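Local coordinates for protein superoxide dismutase [Cu-Zn] (Bacteroidetes bacterium GWA2_30_7, PDB 7B4O) that probably catalyses the disproportionation of superoxide to oxygen and hydrogen peroxide, as a copper-zinc superoxide dismutase that here carries zinc in both metal positions, at residues T6-V10 with I149-K153; F27-G33 with I106-F112. One frame throughout, in Å; residues are numbered along the deposited sequence.

Contact 1: residues T6-V10 with I149-K153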
loop_
_atom_site.group_PDB
_atom_site.type_symbol
_atom_site.label_atom_id
_atom_site.label_comp_id
_atom_site.label_asym_id
_atom_site.label_seq_id
_atom_site.Cartn_x
_atom_site.Cartn_y
_atom_site.Cartn_z
ATOM N N THR A 6 -3.773 12.319 9.968
ATOM C CA THR A 6 -3.525 10.855 10.051
ATOM C C THR A 6 -2.893 10.531 11.411
ATOM O O THR A 6 -1.856 11.151 11.746
ATOM C CB THR A 6 -2.646 10.382 8.890
ATOM O OG1 THR A 6 -3.308 10.736 7.678
ATOM C CG2 THR A 6 -2.356 8.899 8.948
ATOM N N GLN A 7 -3.514 9.624 12.171
ATOM C CA GLN A 7 -3.061 9.166 13.509
ATOM C C GLN A 7 -2.567 7.722 13.427
ATOM O O GLN A 7 -1.943 7.255 14.390
ATOM C CB GLN A 7 -4.212 9.197 14.519
ATOM C CG GLN A 7 -4.804 10.574 14.757
ATOM C CD GLN A 7 -3.773 11.549 15.270
ATOM O OE1 GLN A 7 -3.483 12.556 14.624
ATOM N NE2 GLN A 7 -3.194 11.243 16.421
ATOM N N LYS A 8 -2.880 7.023 12.338
ATOM C CA LYS A 8 -2.619 5.574 12.221
ATOM C C LYS A 8 -2.274 5.244 10.773
ATOM O O LYS A 8 -2.925 5.765 9.851
ATOM C CB LYS A 8 -3.839 4.772 12.681
ATOM C CG LYS A 8 -3.678 3.264 12.618
ATOM C CD LYS A 8 -4.838 2.537 13.245
ATOM C CE LYS A 8 -4.833 1.059 12.920
ATOM N NZ LYS A 8 -6.035 0.378 13.450
ATOM N N ALA A 9 -1.275 4.390 10.590
ATOM C CA ALA A 9 -0.931 3.835 9.270
ATOM C C ALA A 9 -0.919 2.322 9.393
ATOM O O ALA A 9 -0.633 1.801 10.480
ATOM C CB ALA A 9 0.388 4.362 8.772
ATOM N N VAL A 10 -1.258 1.662 8.299
ATOM C CA VAL A 10 -1.391 0.188 8.273
ATOM C C VAL A 10 -0.636 -0.319 7.053
ATOM O O VAL A 10 -0.769 0.260 5.975
ATOM C CB VAL A 10 -2.868 -0.237 8.252
ATOM C CG1 VAL A 10 -2.978 -1.755 8.210
ATOM C CG2 VAL A 10 -3.634 0.322 9.439
ATOM N N ILE A 149 2.516 1.145 2.840
ATOM C CA ILE A 149 1.997 1.780 4.077
ATOM C C ILE A 149 0.848 2.718 3.711
ATOM O O ILE A 149 1.056 3.683 2.946
ATOM C CB ILE A 149 3.130 2.511 4.808
ATOM C CG1 ILE A 149 4.283 1.564 5.125
ATOM C CG2 ILE A 149 2.600 3.200 6.061
ATOM C CD1 ILE A 149 5.562 2.271 5.564
ATOM N N GLY A 150 -0.336 2.428 4.247
ATOM C CA GLY A 150 -1.548 3.195 3.954
ATOM C C GLY A 150 -2.076 3.950 5.155
ATOM O O GLY A 150 -1.673 3.667 6.299
ATOM N N ILE A 151 -3.019 4.845 4.875
ATOM C CA ILE A 151 -3.705 5.670 5.904
ATOM C C ILE A 151 -4.760 4.808 6.598
ATOM O O ILE A 151 -5.636 4.273 5.898
ATOM C CB ILE A 151 -4.300 6.918 5.235
ATOM C CG1 ILE A 151 -3.187 7.809 4.684
ATOM C CG2 ILE A 151 -5.212 7.668 6.187
ATOM C CD1 ILE A 151 -3.668 8.895 3.764
ATOM N N GLY A 152 -4.685 4.709 7.924
ATOM C CA GLY A 152 -5.690 4.020 8.756
ATOM C C GLY A 152 -6.692 4.977 9.360
ATOM O O GLY A 152 -6.427 6.184 9.376
ATOM N N LYS A 153 -7.822 4.427 9.802
ATOM C CA LYS A 153 -8.926 5.170 10.458
ATOM C C LYS A 153 -8.527 5.380 11.919
ATOM O O LYS A 153 -8.623 6.502 12.398
ATOM C CB LYS A 153 -10.230 4.376 10.334
ATOM C CG LYS A 153 -11.412 4.925 11.121
ATOM C CD LYS A 153 -12.711 4.200 10.846
ATOM C CE LYS A 153 -12.667 2.704 11.100
ATOM N NZ LYS A 153 -12.281 2.379 12.495
ATOM O OXT LYS A 153 -8.103 4.436 12.603
HETATM O O HOH W 1 -5.550 8.067 11.257
HETATM O O HOH W 2 -7.973 1.804 12.204
#
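A9 and I151 face each other as a non-hydrogen-bonded antiparallel pair, and V10 and G150 follow as a hydrogen-bonded one; the short strand segments 8-10 and 149-151 run at 137° to each other. V10 and G150 exchange two backbone bonds: V10 N gives to G150 O at 2.9 Å, and G150 N gives to V10 O at 2.8 Å. One step further out, G152 N donates to K8 O at 2.8 Å. This donor stands above the carbonyl plane, 42° out of it. The CA of A9 also lies 3.1 Å from G150 O, a CA-H...O contact.

Around this ladder the side chains touch lightly. The methyl CB of A9 meets CG2 of I149 at 3.7 Å. T6 and I151 cross at about a right angle, OG1 of T6 lying 3.9 Å from the CG2 branch of I151. K8 is extended, with CG anti to the backbone N (chi1 -179°). Its chain runs alongside G152, where there is no side chain in its way, and its CD comes 3.8 Å from OXT of K153. The charged ends are joined through water: one water accepts from K8 NZ and donates to OXT of the C-terminal carboxylate. A second water accepts from Q7 N and donates to G152 O. The two waters thus link the start of the first strand to the C-terminus beyond the last direct bond.

The contact pairs the first and last strands of the Cu,Zn superoxide dismutase beta barrel. On its other edge strand 8-15 pairs with strand 22-30, through A9 and F27. Loop residues F112 and I119 pack against A9, and I151 packs on R121 of the second subunit. I151 also forms backbone hydrogen bonds with that subunit, so this strand end belongs to the dimer interface.

Contact 2: residues F27-G33 with I106-F112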
loop_
_atom_site.group_PDB
_atom_site.type_symbol
_atom_site.label_atom_id
_atom_site.label_comp_id
_atom_site.label_asym_id
_atom_site.label_seq_id
_atom_site.Cartn_x
_atom_site.Cartn_y
_atom_site.Cartn_z
ATOM N N PHE A 27 1.221 1.483 12.633
ATOM C CA PHE A 27 1.952 2.660 13.135
ATOM C C PHE A 27 0.906 3.552 13.787
ATOM O O PHE A 27 -0.003 3.977 13.072
ATOM C CB PHE A 27 2.660 3.375 11.985
ATOM C CG PHE A 27 3.579 2.509 11.165
ATOM C CD1 PHE A 27 3.106 1.775 10.089
ATOM C CD2 PHE A 27 4.936 2.471 11.441
ATOM C CE1 PHE A 27 3.967 0.986 9.343
ATOM C CE2 PHE A 27 5.799 1.711 10.671
ATOM C CZ PHE A 27 5.319 0.974 9.618
ATOM N N THR A 28 1.033 3.829 15.081
ATOM C CA THR A 28 0.026 4.629 15.818
ATOM C C THR A 28 0.742 5.791 16.510
ATOM O O THR A 28 1.719 5.530 17.233
ATOM C CB THR A 28 -0.768 3.739 16.778
ATOM O OG1 THR A 28 -1.293 2.643 16.021
ATOM C CG2 THR A 28 -1.895 4.487 17.453
ATOM N N LYS A 29 0.269 7.015 16.285
ATOM C CA LYS A 29 0.799 8.200 16.994
ATOM C C LYS A 29 0.609 7.951 18.489
ATOM O O LYS A 29 -0.489 7.539 18.872
ATOM C CB LYS A 29 0.113 9.484 16.521
ATOM C CG LYS A 29 0.830 10.771 16.908
ATOM C CD LYS A 29 2.116 11.009 16.138
ATOM C CE LYS A 29 2.984 12.096 16.736
ATOM N NZ LYS A 29 3.645 11.656 17.989
ATOM N N SER A 30 1.667 8.150 19.280
ATOM C CA SER A 30 1.648 8.125 20.765
ATOM C C SER A 30 2.215 9.450 21.276
ATOM O O SER A 30 2.751 10.223 20.456
ATOM C CB SER A 30 2.408 6.944 21.310
ATOM O OG SER A 30 3.795 7.080 21.050
ATOM N N ASP A 31 2.111 9.688 22.586
ATOM C CA ASP A 31 2.658 10.903 23.249
ATOM C C ASP A 31 4.156 11.005 22.945
ATOM O O ASP A 31 4.632 12.123 22.700
ATOM C CB ASP A 31 2.397 10.925 24.757
ATOM C CG ASP A 31 2.545 9.594 25.477
ATOM O OD1 ASP A 31 3.339 8.744 25.019
ATOM O OD2 ASP A 31 1.855 9.423 26.496
ATOM N N ASP A 32 4.855 9.869 22.947
ATOM C CA ASP A 32 6.339 9.771 22.924
ATOM C C ASP A 32 6.866 9.507 21.506
ATOM O O ASP A 32 8.096 9.375 21.375
ATOM C CB ASP A 32 6.858 8.728 23.920
ATOM C CG ASP A 32 6.167 7.374 23.898
ATOM O OD1 ASP A 32 5.260 7.189 23.066
ATOM O OD2 ASP A 32 6.544 6.517 24.727
ATOM N N GLY A 33 6.001 9.420 20.490
ATOM C CA GLY A 33 6.425 9.199 19.092
ATOM C C GLY A 33 5.408 8.385 18.315
ATOM O O GLY A 33 4.219 8.692 18.387
ATOM N N ILE A 106 8.740 2.122 20.112
ATOM C CA ILE A 106 8.385 3.544 19.881
ATOM C C ILE A 106 9.486 4.174 19.031
ATOM O O ILE A 106 10.650 4.252 19.496
ATOM C CB ILE A 106 8.213 4.284 21.218
ATOM C CG1 ILE A 106 7.171 3.614 22.117
ATOM C CG2 ILE A 106 7.896 5.741 20.952
ATOM C CD1 ILE A 106 5.808 3.463 21.483
ATOM N N ASP A 107 9.113 4.618 17.841
ATOM C CA ASP A 107 10.014 5.308 16.896
ATOM C C ASP A 107 9.772 6.811 17.019
ATOM O O ASP A 107 8.625 7.242 16.977
ATOM C CB ASP A 107 9.800 4.784 15.479
ATOM C CG ASP A 107 10.909 5.225 14.553
ATOM O OD1 ASP A 107 10.939 6.419 14.205
ATOM O OD2 ASP A 107 11.719 4.385 14.192
ATOM N N LYS A 108 10.845 7.586 17.179
ATOM C CA LYS A 108 10.767 9.051 17.409
ATOM C C LYS A 108 11.022 9.819 16.108
ATOM O O LYS A 108 11.015 11.054 16.158
ATOM C CB LYS A 108 11.762 9.434 18.504
ATOM C CG LYS A 108 11.420 8.855 19.868
ATOM C CD LYS A 108 12.087 9.574 21.024
ATOM C CE LYS A 108 11.415 9.302 22.353
ATOM N NZ LYS A 108 10.264 10.208 22.589
ATOM N N MET A 109 11.218 9.135 14.982
ATOM C CA MET A 109 11.589 9.779 13.695
ATOM C C MET A 109 10.463 9.673 12.658
ATOM O O MET A 109 10.321 10.597 11.849
ATOM C CB MET A 109 12.867 9.154 13.129
ATOM C CG MET A 109 14.068 9.369 14.015
ATOM S SD MET A 109 15.583 9.331 13.064
ATOM C CE MET A 109 16.796 9.812 14.301
ATOM N N ILE A 110 9.697 8.582 12.644
ATOM C CA ILE A 110 8.690 8.379 11.564
ATOM C C ILE A 110 7.469 9.279 11.827
ATOM O O ILE A 110 7.048 9.433 12.997
ATOM C CB ILE A 110 8.354 6.885 11.373
ATOM C CG1 ILE A 110 7.721 6.242 12.604
ATOM C CG2 ILE A 110 9.597 6.121 10.928
ATOM C CD1 ILE A 110 7.637 4.731 12.485
ATOM N N VAL A 111 6.947 9.890 10.764
ATOM C CA VAL A 111 5.740 10.770 10.809
ATOM C C VAL A 111 4.813 10.406 9.645
ATOM O O VAL A 111 5.238 9.628 8.765
ATOM C CB VAL A 111 6.122 12.261 10.780
ATOM C CG1 VAL A 111 6.956 12.652 11.994
ATOM C CG2 VAL A 111 6.853 12.630 9.505
ATOM N N PHE A 112 3.599 10.960 9.639
ATOM C CA PHE A 112 2.542 10.649 8.644
ATOM C C PHE A 112 2.249 11.847 7.737
ATOM O O PHE A 112 1.294 11.762 6.944
ATOM C CB PHE A 112 1.256 10.207 9.343
ATOM C CG PHE A 112 1.419 9.048 10.297
ATOM C CD1 PHE A 112 2.172 7.936 9.956
ATOM C CD2 PHE A 112 0.810 9.067 11.540
ATOM C CE1 PHE A 112 2.325 6.884 10.847
ATOM C CE2 PHE A 112 0.958 8.006 12.421
ATOM C CZ PHE A 112 1.715 6.917 12.078
#
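F27 and F112 meet with similar first torsions: in each, CG is anti to the carbonyl carbon (chi1 -55°). CZ of the F112 ring comes 3.7 Å from CB of F27, while K29 N lies at the ring's edge, near its plane. I110 turns its CG1 between the backbone N and the carbonyl carbon (chi1 63°). Its CD1 then reaches CD2 of F27 at 3.7 Å, the two side chains crossing at about a right angle.

At the other end, D32 crosses I106 and its OD1 lies 3.7 Å from the CG2 methyl. K108 NZ is hydrogen-bonded to D32 O at 2.6 Å. K29 NZ donates to S30 O and G33 O, joining the two ends of the turn at its base. G33 CA passes 3.6 Å from D107 O, at backbone angles that suit glycine.

D107 OD1 accepts from M109 N and I110 N, from opposite faces of its plane, while OD2 is hydrogen-bonded to Y105 OH and forms a salt bridge with R85. The arrangement joins the type I beta turn S30-G33, which links strands 22-30 and 33-41 in a hairpin, to an Asx turn that ends strand 101-107, at one end of the beta barrel.

In the fold
The centres of contact 1 and contact 2 lie about 12 Å apart, on the same side of the chain's centre. Strands 8-15 and 22-30 are consecutive in the chain and neighbours in the antiparallel sheet, so the two contacts adjoin where these strands pair. K29 N with Q7 O probably forms a hydrogen bond there. The F112 ring also packs against T6 O and Q7 O. Along the chain the order is 6-10, 27-33, 106-112, 149-153, with contact 2 wholly between the two halves of contact 1. Contact 1 joins the start of the first strand to the C-terminus beside the second subunit, while contact 2 touches no other chain of the assembly.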